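PDB 5MQO: Non-reducing end beta-L-arabinofuranosidase from Bacteroides thetaiotaomicron, which probably hydrolyses glycosidic bonds in complex plant pectin as a GH127 glycoside hydrolase, acting as an aceric acidase. Local coordinates for residues A[299-304]-A[328-333]; A[306-311]-A[392-397]; A[633-638]-A[642-647]; A[673-678]-A[683-688]. All blocks are in the same frame, centred on the assembly; numbering follows the deposited sequence.

Contact 1: residues A[299-304]-A[328-333]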
# COMPACT_ATOMS: atom_id res chain seq x y z
N ARG A 299 -13.22 -3.72 0.25
CA ARG A 299 -13.84 -4.77 -0.54
C ARG A 299 -13.57 -4.54 -2.03
O ARG A 299 -13.18 -5.47 -2.73
CB ARG A 299 -15.35 -4.85 -0.25
CG ARG A 299 -15.72 -5.31 1.17
CD ARG A 299 -17.19 -5.71 1.32
NE ARG A 299 -17.89 -5.02 2.41
CZ ARG A 299 -19.23 -5.05 2.64
NH1 ARG A 299 -20.08 -5.77 1.88
NH2 ARG A 299 -19.74 -4.36 3.65
N ALA A 300 -13.72 -3.30 -2.48
CA ALA A 300 -13.46 -2.91 -3.86
C ALA A 300 -12.04 -3.24 -4.30
O ALA A 300 -11.79 -3.93 -5.30
CB ALA A 300 -13.66 -1.41 -4.00
N ASN A 301 -11.09 -2.71 -3.56
CA ASN A 301 -9.73 -2.76 -3.98
C ASN A 301 -9.21 -4.20 -3.89
O ASN A 301 -8.54 -4.63 -4.82
CB ASN A 301 -8.89 -1.80 -3.16
CG ASN A 301 -9.10 -0.35 -3.55
OD1 ASN A 301 -9.72 -0.03 -4.57
ND2 ASN A 301 -8.55 0.55 -2.74
N TYR A 302 -9.56 -4.94 -2.83
CA TYR A 302 -9.18 -6.36 -2.72
C TYR A 302 -9.79 -7.20 -3.85
O TYR A 302 -9.12 -8.08 -4.37
CB TYR A 302 -9.48 -6.96 -1.33
CG TYR A 302 -8.41 -6.63 -0.29
CD1 TYR A 302 -7.30 -7.42 -0.15
CD2 TYR A 302 -8.50 -5.52 0.50
CE1 TYR A 302 -6.30 -7.13 0.77
CE2 TYR A 302 -7.52 -5.21 1.42
CZ TYR A 302 -6.41 -6.02 1.56
OH TYR A 302 -5.43 -5.72 2.49
N LEU A 303 -11.04 -6.90 -4.23
CA LEU A 303 -11.66 -7.50 -5.44
C LEU A 303 -10.81 -7.24 -6.63
O LEU A 303 -10.44 -8.17 -7.32
CB LEU A 303 -13.06 -6.95 -5.74
CG LEU A 303 -13.71 -7.23 -7.12
CD1 LEU A 303 -13.93 -8.70 -7.36
CD2 LEU A 303 -15.05 -6.54 -7.25
N TYR A 304 -10.48 -5.97 -6.88
CA TYR A 304 -9.75 -5.60 -8.10
C TYR A 304 -8.39 -6.33 -8.18
O TYR A 304 -8.00 -6.84 -9.24
CB TYR A 304 -9.61 -4.06 -8.29
CG TYR A 304 -10.89 -3.29 -8.13
CD1 TYR A 304 -12.10 -3.83 -8.53
CD2 TYR A 304 -10.89 -2.02 -7.55
CE1 TYR A 304 -13.27 -3.15 -8.37
CE2 TYR A 304 -12.08 -1.31 -7.41
CZ TYR A 304 -13.27 -1.89 -7.82
OH TYR A 304 -14.47 -1.25 -7.70
N ASN A 328 -8.15 3.47 -13.81
CA ASN A 328 -8.25 4.81 -14.32
C ASN A 328 -9.21 5.70 -13.51
O ASN A 328 -8.88 6.82 -13.20
CB ASN A 328 -8.71 4.76 -15.78
CG ASN A 328 -8.49 6.06 -16.51
OD1 ASN A 328 -9.36 6.94 -16.53
ND2 ASN A 328 -7.28 6.20 -17.10
N ASP A 329 -10.39 5.17 -13.19
CA ASP A 329 -11.42 5.88 -12.40
C ASP A 329 -10.91 6.27 -11.00
O ASP A 329 -10.97 7.43 -10.60
CB ASP A 329 -12.66 4.99 -12.22
CG ASP A 329 -13.79 5.72 -11.52
OD1 ASP A 329 -13.88 6.96 -11.68
OD2 ASP A 329 -14.60 5.07 -10.81
N ILE A 330 -10.36 5.30 -10.30
CA ILE A 330 -9.73 5.53 -9.04
C ILE A 330 -8.68 6.64 -9.11
O ILE A 330 -8.70 7.60 -8.34
CB ILE A 330 -9.07 4.23 -8.52
CG1 ILE A 330 -10.14 3.19 -8.11
CG2 ILE A 330 -8.17 4.51 -7.34
CD1 ILE A 330 -9.66 1.76 -8.12
N VAL A 331 -7.74 6.51 -10.02
CA VAL A 331 -6.50 7.27 -9.95
C VAL A 331 -6.68 8.67 -10.48
O VAL A 331 -6.06 9.61 -9.99
CB VAL A 331 -5.37 6.50 -10.68
CG1 VAL A 331 -4.25 7.42 -11.17
CG2 VAL A 331 -4.82 5.42 -9.76
N THR A 332 -7.50 8.83 -11.50
CA THR A 332 -7.70 10.17 -12.05
C THR A 332 -8.93 10.90 -11.41
O THR A 332 -9.15 12.11 -11.64
CB THR A 332 -7.80 10.07 -13.58
OG1 THR A 332 -9.02 9.43 -13.93
CG2 THR A 332 -6.60 9.29 -14.15
N ARG A 333 -9.75 10.17 -10.64
CA ARG A 333 -11.02 10.75 -10.20
C ARG A 333 -11.42 10.53 -8.77
O ARG A 333 -12.24 11.30 -8.28
CB ARG A 333 -12.18 10.33 -11.13
CG ARG A 333 -11.85 10.42 -12.62
CD ARG A 333 -13.10 10.52 -13.48
NE ARG A 333 -14.01 9.44 -13.17
CZ ARG A 333 -15.27 9.35 -13.58
NH1 ARG A 333 -15.79 10.29 -14.38
NH2 ARG A 333 -16.02 8.31 -13.20

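Contact 2: residues A[306-311]-A[392-397]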
# COMPACT_ATOMS: atom_id res chain seq x y z
N GLY A 306 -7.65 -9.23 -6.65
CA GLY A 306 -7.95 -10.64 -6.86
C GLY A 306 -8.23 -10.94 -8.31
O GLY A 306 -7.78 -11.95 -8.83
N VAL A 307 -8.97 -10.05 -8.98
CA VAL A 307 -9.27 -10.22 -10.40
C VAL A 307 -8.01 -10.15 -11.28
O VAL A 307 -7.89 -10.90 -12.25
CB VAL A 307 -10.35 -9.21 -10.85
CG1 VAL A 307 -10.51 -9.15 -12.37
CG2 VAL A 307 -11.68 -9.58 -10.21
N ALA A 308 -7.07 -9.27 -10.93
CA ALA A 308 -5.81 -9.15 -11.63
C ALA A 308 -5.03 -10.42 -11.49
O ALA A 308 -4.42 -10.89 -12.45
CB ALA A 308 -5.01 -8.00 -11.10
N ASP A 309 -5.08 -10.99 -10.30
CA ASP A 309 -4.51 -12.32 -10.05
C ASP A 309 -5.14 -13.43 -10.91
O ASP A 309 -4.42 -14.27 -11.45
CB ASP A 309 -4.57 -12.65 -8.55
CG ASP A 309 -3.31 -12.24 -7.82
OD1 ASP A 309 -2.26 -12.12 -8.48
OD2 ASP A 309 -3.37 -12.07 -6.58
N VAL A 310 -6.46 -13.42 -11.08
CA VAL A 310 -7.09 -14.38 -12.01
C VAL A 310 -6.66 -14.08 -13.43
O VAL A 310 -6.30 -15.02 -14.16
CB VAL A 310 -8.62 -14.42 -11.89
CG1 VAL A 310 -9.25 -15.23 -13.04
CG2 VAL A 310 -9.00 -14.99 -10.52
N TYR A 311 -6.63 -12.80 -13.81
CA TYR A 311 -6.17 -12.43 -15.15
C TYR A 311 -4.75 -12.95 -15.43
O TYR A 311 -4.49 -13.44 -16.52
CB TYR A 311 -6.24 -10.92 -15.42
CG TYR A 311 -5.64 -10.62 -16.75
CD1 TYR A 311 -6.37 -10.82 -17.92
CD2 TYR A 311 -4.29 -10.25 -16.85
CE1 TYR A 311 -5.78 -10.60 -19.17
CE2 TYR A 311 -3.70 -10.03 -18.08
CZ TYR A 311 -4.44 -10.20 -19.22
OH TYR A 311 -3.79 -9.97 -20.39
N ASN A 392 -2.27 -2.38 -7.37
CA ASN A 392 -1.31 -1.81 -8.30
C ASN A 392 -0.09 -2.71 -8.51
O ASN A 392 0.54 -2.69 -9.57
CB ASN A 392 -0.89 -0.41 -7.86
CG ASN A 392 -1.85 0.63 -8.31
OD1 ASN A 392 -1.68 1.25 -9.36
ND2 ASN A 392 -2.91 0.82 -7.55
N TRP A 393 0.24 -3.48 -7.49
CA TRP A 393 1.35 -4.38 -7.59
C TRP A 393 1.04 -5.49 -8.58
O TRP A 393 1.88 -5.81 -9.38
CB TRP A 393 1.73 -4.93 -6.23
CG TRP A 393 2.93 -5.80 -6.33
CD1 TRP A 393 2.95 -7.16 -6.37
CD2 TRP A 393 4.29 -5.37 -6.45
NE1 TRP A 393 4.23 -7.61 -6.48
CE2 TRP A 393 5.08 -6.53 -6.53
CE3 TRP A 393 4.91 -4.12 -6.49
CZ2 TRP A 393 6.45 -6.48 -6.65
CZ3 TRP A 393 6.30 -4.07 -6.59
CH2 TRP A 393 7.05 -5.25 -6.68
N ARG A 394 -0.17 -6.05 -8.54
CA ARG A 394 -0.58 -7.08 -9.50
C ARG A 394 -0.62 -6.50 -10.92
O ARG A 394 -0.13 -7.13 -11.88
CB ARG A 394 -1.94 -7.63 -9.16
CG ARG A 394 -1.94 -8.83 -8.22
CD ARG A 394 -1.47 -8.47 -6.85
NE ARG A 394 -1.62 -9.57 -5.92
CZ ARG A 394 -1.00 -9.64 -4.75
NH1 ARG A 394 -0.20 -8.66 -4.31
NH2 ARG A 394 -1.19 -10.70 -3.98
N MET A 395 -1.16 -5.30 -11.05
CA MET A 395 -1.18 -4.63 -12.35
C MET A 395 0.24 -4.40 -12.92
O MET A 395 0.47 -4.59 -14.11
CB MET A 395 -1.98 -3.33 -12.29
CG MET A 395 -3.46 -3.55 -11.95
SD MET A 395 -4.45 -4.37 -13.21
CE MET A 395 -4.48 -3.10 -14.46
N LEU A 396 1.17 -4.02 -12.06
CA LEU A 396 2.57 -3.97 -12.45
C LEU A 396 3.04 -5.32 -13.02
O LEU A 396 3.56 -5.36 -14.15
CB LEU A 396 3.48 -3.57 -11.29
CG LEU A 396 4.99 -3.46 -11.58
CD1 LEU A 396 5.29 -2.33 -12.57
CD2 LEU A 396 5.73 -3.23 -10.27
N GLU A 397 2.83 -6.41 -12.28
CA GLU A 397 3.38 -7.74 -12.68
C GLU A 397 2.74 -8.26 -14.00
O GLU A 397 3.40 -8.81 -14.85
CB GLU A 397 3.29 -8.77 -11.52
CG GLU A 397 4.03 -8.32 -10.24
CD GLU A 397 4.72 -9.43 -9.43
OE1 GLU A 397 4.13 -10.51 -9.10
OE2 GLU A 397 5.90 -9.21 -9.10

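Contact 3: residues A[633-638]-A[642-647]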
# COMPACT_ATOMS: atom_id res chain seq x y z
N LYS A 633 15.57 20.42 5.90
CA LYS A 633 16.36 20.44 7.13
C LYS A 633 16.07 19.15 7.85
O LYS A 633 14.92 18.90 8.17
CB LYS A 633 15.93 21.57 8.06
CG LYS A 633 16.41 22.94 7.63
CD LYS A 633 17.16 23.60 8.76
CE LYS A 633 17.76 24.94 8.36
NZ LYS A 633 18.92 25.28 9.24
N LYS A 634 17.09 18.33 8.11
CA LYS A 634 16.88 17.12 8.91
C LYS A 634 16.41 17.54 10.31
O LYS A 634 16.90 18.54 10.81
CB LYS A 634 18.16 16.27 8.96
CG LYS A 634 18.51 15.55 7.65
CD LYS A 634 19.86 14.81 7.73
CE LYS A 634 20.29 14.09 6.44
NZ LYS A 634 19.43 12.93 6.05
N THR A 635 15.40 16.87 10.87
CA THR A 635 15.03 17.00 12.31
C THR A 635 14.52 15.66 12.85
O THR A 635 14.37 14.71 12.08
CB THR A 635 13.99 18.13 12.64
OG1 THR A 635 12.72 17.79 12.07
CG2 THR A 635 14.46 19.59 12.20
N THR A 636 14.29 15.56 14.16
CA THR A 636 14.07 14.27 14.83
C THR A 636 12.68 14.19 15.49
O THR A 636 12.29 15.14 16.18
CB THR A 636 15.14 14.02 15.91
OG1 THR A 636 16.43 14.05 15.31
CG2 THR A 636 14.96 12.68 16.56
N ILE A 637 11.95 13.09 15.27
CA ILE A 637 10.67 12.84 15.97
C ILE A 637 10.63 11.38 16.38
O ILE A 637 10.83 10.48 15.56
CB ILE A 637 9.39 13.18 15.13
CG1 ILE A 637 9.41 14.63 14.64
CG2 ILE A 637 8.13 12.99 15.98
CD1 ILE A 637 8.36 14.97 13.60
N GLU A 638 10.36 11.16 17.66
CA GLU A 638 10.49 9.84 18.26
C GLU A 638 11.71 9.11 17.73
O GLU A 638 11.59 7.99 17.24
CB GLU A 638 9.24 9.01 18.02
CG GLU A 638 7.96 9.64 18.56
CD GLU A 638 7.64 9.24 19.99
OE1 GLU A 638 7.78 8.04 20.36
OE2 GLU A 638 7.21 10.15 20.73
N ILE A 642 13.99 12.85 9.95
CA ILE A 642 13.10 13.13 8.83
C ILE A 642 13.52 14.49 8.23
O ILE A 642 14.09 15.34 8.93
CB ILE A 642 11.59 13.09 9.24
CG1 ILE A 642 11.17 14.38 9.96
CG2 ILE A 642 11.25 11.86 10.10
CD1 ILE A 642 9.67 14.56 10.15
N VAL A 643 13.24 14.67 6.94
CA VAL A 643 13.42 15.94 6.31
C VAL A 643 12.15 16.76 6.49
O VAL A 643 11.11 16.44 5.92
CB VAL A 643 13.77 15.80 4.82
CG1 VAL A 643 13.88 17.19 4.18
CG2 VAL A 643 15.07 15.03 4.66
N ALA A 644 12.23 17.81 7.30
CA ALA A 644 11.19 18.85 7.31
C ALA A 644 11.51 19.91 6.23
O ALA A 644 12.58 19.90 5.66
CB ALA A 644 11.06 19.49 8.69
N LEU A 645 10.55 20.76 5.93
CA LEU A 645 10.74 21.82 4.96
C LEU A 645 10.38 23.10 5.69
O LEU A 645 9.32 23.17 6.31
CB LEU A 645 9.86 21.60 3.71
CG LEU A 645 10.02 20.24 2.99
CD1 LEU A 645 8.81 19.91 2.10
CD2 LEU A 645 11.31 20.20 2.20
N GLU A 646 11.29 24.07 5.69
CA GLU A 646 11.12 25.32 6.44
C GLU A 646 11.01 26.46 5.46
O GLU A 646 11.71 26.48 4.44
CB GLU A 646 12.31 25.57 7.35
CG GLU A 646 12.38 24.65 8.56
CD GLU A 646 13.65 24.81 9.39
OE1 GLU A 646 14.49 25.71 9.11
OE2 GLU A 646 13.78 24.01 10.34
N GLY A 647 10.11 27.39 5.77
CA GLY A 647 9.90 28.55 4.92
C GLY A 647 8.96 29.57 5.53
O GLY A 647 8.44 29.40 6.66

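Contact 4: residues A[673-678]-A[683-688]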
# COMPACT_ATOMS: atom_id res chain seq x y z
N ASP A 673 6.77 32.00 9.94
CA ASP A 673 7.64 30.85 9.76
C ASP A 673 6.75 29.62 10.00
O ASP A 673 6.04 29.55 11.03
CB ASP A 673 8.86 30.85 10.73
CG ASP A 673 9.90 31.99 10.45
OD1 ASP A 673 9.68 32.84 9.56
OD2 ASP A 673 10.94 32.04 11.14
N ILE A 674 6.79 28.69 9.04
CA ILE A 674 6.16 27.38 9.17
C ILE A 674 7.22 26.32 8.91
O ILE A 674 8.26 26.57 8.30
CB ILE A 674 4.98 27.18 8.20
CG1 ILE A 674 5.42 27.25 6.72
CG2 ILE A 674 3.89 28.21 8.45
CD1 ILE A 674 4.40 26.67 5.77
N ARG A 675 6.91 25.13 9.37
CA ARG A 675 7.68 23.96 9.03
C ARG A 675 6.71 22.84 8.62
O ARG A 675 5.75 22.54 9.34
CB ARG A 675 8.52 23.59 10.24
CG ARG A 675 9.07 22.20 10.20
CD ARG A 675 10.20 22.01 11.17
NE ARG A 675 9.80 22.09 12.57
CZ ARG A 675 10.50 21.56 13.58
NH1 ARG A 675 11.62 20.87 13.36
NH2 ARG A 675 10.06 21.71 14.82
N LEU A 676 6.95 22.26 7.44
CA LEU A 676 6.18 21.10 6.96
C LEU A 676 6.90 19.80 7.31
O LEU A 676 8.12 19.75 7.26
CB LEU A 676 5.97 21.18 5.46
CG LEU A 676 5.29 22.48 4.98
CD1 LEU A 676 4.98 22.44 3.48
CD2 LEU A 676 4.01 22.74 5.75
N ILE A 677 6.15 18.78 7.71
CA ILE A 677 6.71 17.43 7.92
C ILE A 677 5.97 16.43 7.05
O ILE A 677 4.89 16.73 6.53
CB ILE A 677 6.66 16.96 9.41
CG1 ILE A 677 5.22 16.75 9.89
CG2 ILE A 677 7.39 17.93 10.32
CD1 ILE A 677 5.12 15.85 11.10
N PRO A 678 6.54 15.23 6.87
CA PRO A 678 5.87 14.25 6.04
C PRO A 678 4.56 13.81 6.65
O PRO A 678 4.46 13.68 7.87
CB PRO A 678 6.85 13.07 6.01
CG PRO A 678 8.17 13.70 6.29
CD PRO A 678 7.83 14.71 7.34
N GLY A 683 0.90 13.38 13.71
CA GLY A 683 0.30 12.89 14.93
C GLY A 683 1.21 12.06 15.81
O GLY A 683 0.73 11.16 16.45
N ASN A 684 2.51 12.34 15.83
CA ASN A 684 3.43 11.68 16.78
C ASN A 684 3.89 12.66 17.88
O ASN A 684 4.79 12.32 18.66
CB ASN A 684 4.67 11.12 16.03
CG ASN A 684 4.36 9.89 15.21
OD1 ASN A 684 4.40 8.77 15.71
ND2 ASN A 684 4.04 10.09 13.95
N ARG A 685 3.31 13.86 17.95
CA ARG A 685 3.75 14.90 18.88
C ARG A 685 2.54 15.50 19.61
O ARG A 685 2.43 16.70 19.83
CB ARG A 685 4.54 15.96 18.13
CG ARG A 685 5.80 15.43 17.46
CD ARG A 685 6.47 16.50 16.58
NE ARG A 685 5.62 16.87 15.45
CZ ARG A 685 5.83 17.87 14.61
NH1 ARG A 685 4.95 18.10 13.65
NH2 ARG A 685 6.89 18.65 14.72
N GLY A 686 1.61 14.64 19.97
CA GLY A 686 0.46 15.04 20.77
C GLY A 686 -0.71 15.41 19.91
O GLY A 686 -0.63 15.37 18.70
N LYS A 687 -1.82 15.73 20.58
CA LYS A 687 -3.02 16.28 19.97
C LYS A 687 -2.77 17.65 19.41
O LYS A 687 -2.10 18.45 20.04
CB LYS A 687 -4.13 16.39 21.03
CG LYS A 687 -5.48 16.89 20.51
CD LYS A 687 -6.67 16.17 21.18
CE LYS A 687 -8.00 16.92 21.01
NZ LYS A 687 -8.13 18.03 22.00
N GLY A 688 -3.33 17.95 18.25
CA GLY A 688 -3.21 19.28 17.68
C GLY A 688 -4.04 19.37 16.43
O GLY A 688 -5.00 18.63 16.27

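Contact 1: residues A[299-304]-A[328-333]
Ile-330 of helix 317-333 meets Asn-301 and Tyr-304 of helix 297-314 through its CD1 methyl alone. The apolar part is small. Ile-330 CD1 reaches the Tyr-304 ring at CE2, 4.0 Å away, and lies just as near CD2, so the methyl meets one side of the ring at a slant. CG1 of Ile-330 is anti to its carbonyl carbon (chi1 -70°), and the extended chain carries CD1 across from helix 317-333 to helix 297-314. The ring is also met from its own helix, for Ala-300 O stands 2.9 Å above the plane of the Tyr-304 ring, over its centre.

The second contact is also van der Waals: Asn-301 OD1 lies 4.0 Å from Ile-330 CD1. That amide is committed to other partners, OD1 to the Tyr-367 hydroxyl and ND2 to Ala-384 O, while Asn-388 of helix 382-399 packs on both Asn-301 and Ile-330.

No charged bond crosses between the segments. On helix 317-333 Arg-333 grips Asp-329 side-on, NE and NH2 both on OD1, with NE 2.9 Å from Asp-329 OD1; OD2 is salt-bridged to Lys-334 and accepts from Ala-293 N.

No hydrogen bond joins the two segments. This buried contact in the catalytic domain therefore rests on van der Waals fit, with the polar amide held in place by its other bonds.

Contact 2: residues A[306-311]-A[392-397]
Arg-394 and its neighbours on helix 382-399 meet Ala-308 and Asp-309 of helix 297-314, and the arginine chain tells most of the story from its root outward. At the base, Arg-394 CB rests against Ala-308 CB at 3.7 Å, a small-residue contact that lets the backbones come close. The chain then bends at chi2 (68°), which brings CG to 3.3 Å from Asp-309 OD1, and CD passes along the same carboxylate. NE makes the hydrogen bond of the salt bridge, 3.1 Å from Asp-309 OD2 and almost straight, with an N-H...O angle of 173°. The oxygen sits in the guanidinium plane, at its edge, but NE approaches it from above the carboxylate plane, the two flat groups being turned 58° from each other. Beyond CZ, Arg-394 NH2 lies 3.7 Å from Asp-309 OD2 without a hydrogen bond, so NE alone carries the bond.

The two helix segments run nearly parallel, 8.9 Å apart at their axes, consistent with neighbours in the (alpha/alpha)6 barrel of the six-hairpin clan to which the catalytic domain belongs. The salt bridge is buried between them, and Met-246 of helix 243-255 touches both of its residues.

Asp-309 has a second partner, since its OD1 is salt-bridged to Arg-253. A leucine in place of Arg-394 would probably leave Asp-309 OD2 buried without its charged mate and remove the one salt bridge between these segments, with Arg-253 still on OD1. Ala-308 CB also meets Met-395 SD, at 4.2 Å, while Tyr-404 of helix 402-416 packs on the same methionine.

Contact 3: residues A[633-638]-A[642-647]
The carboxylate of Glu-646 has the methylenes of Lys-633 laid over one of its faces, the two chains crossing at about a right angle. Lys-633 CG sits above the carboxylate carbon, and OE1 of Glu-646 is 3.4 Å from Lys-633 CD. The ammonium runs on past: Lys-633 NZ is 4.5 Å from Glu-646 OE1, an attraction at a distance and not a salt bridge. Replacing Glu-646 by alanine would probably leave the Lys-633 methylenes without the flat group they lie on and its ammonium without this nearby opposite charge.

The peptide groups do the firm holding. Thr-635 and Ile-642 form a hydrogen-bonded antiparallel pair, Thr-635 N to Ile-642 O at 2.8 Å and Ile-642 N to Thr-635 O at 2.9 Å. Lys-633 and Ala-644 bond in the same reciprocal way. Between these pairs lies the non-hydrogen-bonded pair Lys-634 and Val-643, where Lys-634 CA comes within 3.3 Å of Ile-642 O; the Lys-634 ammonium is salt-bridged to Asp-508.

Apolar contact closes the turn end, Ile-637 CD1 lying 3.7 Å from Ile-642 CD1. CG1 of Ile-642 stands between its backbone N and carbonyl carbon (chi1 79°), which helps to bring CD1 there.

With an angle of 120° between the strand segments, this is a strongly twisted antiparallel beta hairpin, formed by strands 631-637 and 640-651 in the sheet of the C-terminal domain.

Contact 4: residues A[673-678]-A[683-688]
Strand 673-678 and the loop 683-688 bring Ile-677 and Arg-685 together although their backbones stay well separated, the nearest CA atoms, those of Ile-677 and Gly-683, being 10.5 Å apart. Arg-685 spans most of the gap. It reaches back towards the strand, with CG anti to its carbonyl carbon and a bend at chi3 (-64°) that brings the guanidinium to the isoleucine, whose CD1 meets it obliquely. Its NH1 lies 3.4 Å from Ile-677 CD1 and 4.0 Å from CG1 of the same residue, the two side chains passing each other in opposite directions. Because CG1 of Ile-677 stands between the backbone N and the carbonyl carbon (chi1 66°), the ethyl branch, and not the CG2 methyl, makes the closest approach.

The strand is an inner member of the C-terminal domain's sheet, bordered by strands 604-609 and 640-651, and the loop leads from its end towards strand 690-697. Two acids at this side of the sheet draw the arginine inward: Arg-685 NH2 is salt-bridged to Asp-612 and NH1 to Glu-609, whose other oxygen takes Gly-683 N. Arg-675 gathers at the same Asp-612 through a long, weak ion pair from NE, which may help its NH2 to sit 4.4 Å from Arg-685 NH2; the shared carboxylate probably offsets the two positive charges.

Gly-683, two residues before the arginine, has a positive phi of 63°, a backbone angle that favours glycine. The Arg-685 side chain also touches Ile-637 of strand 631-637.

Contacts 1 and 2 share helix 297-314, using adjoining segments of it with centres 12 Å apart: its residues 299-304 meet helix 317-333 and its residues 306-311 meet helix 382-399. Contacts 3 and 4 form a second pair, their centres 10 Å apart in the C-terminal sheet. There strand 640-651 joins strand 670-678 directly, with Leu-645 O 2.8 Å from Leu-676 N in a probable hydrogen bond, and Thr-635 packs on Arg-675. The two pairs do not touch: nearest atoms of contacts 1 and 4 are about 20 Å apart, and the centres of contacts 2 and 3 about 37 Å. Contacts 1 and 2 lie in the catalytic domain range, contacts 3 and 4 in the C-terminal one.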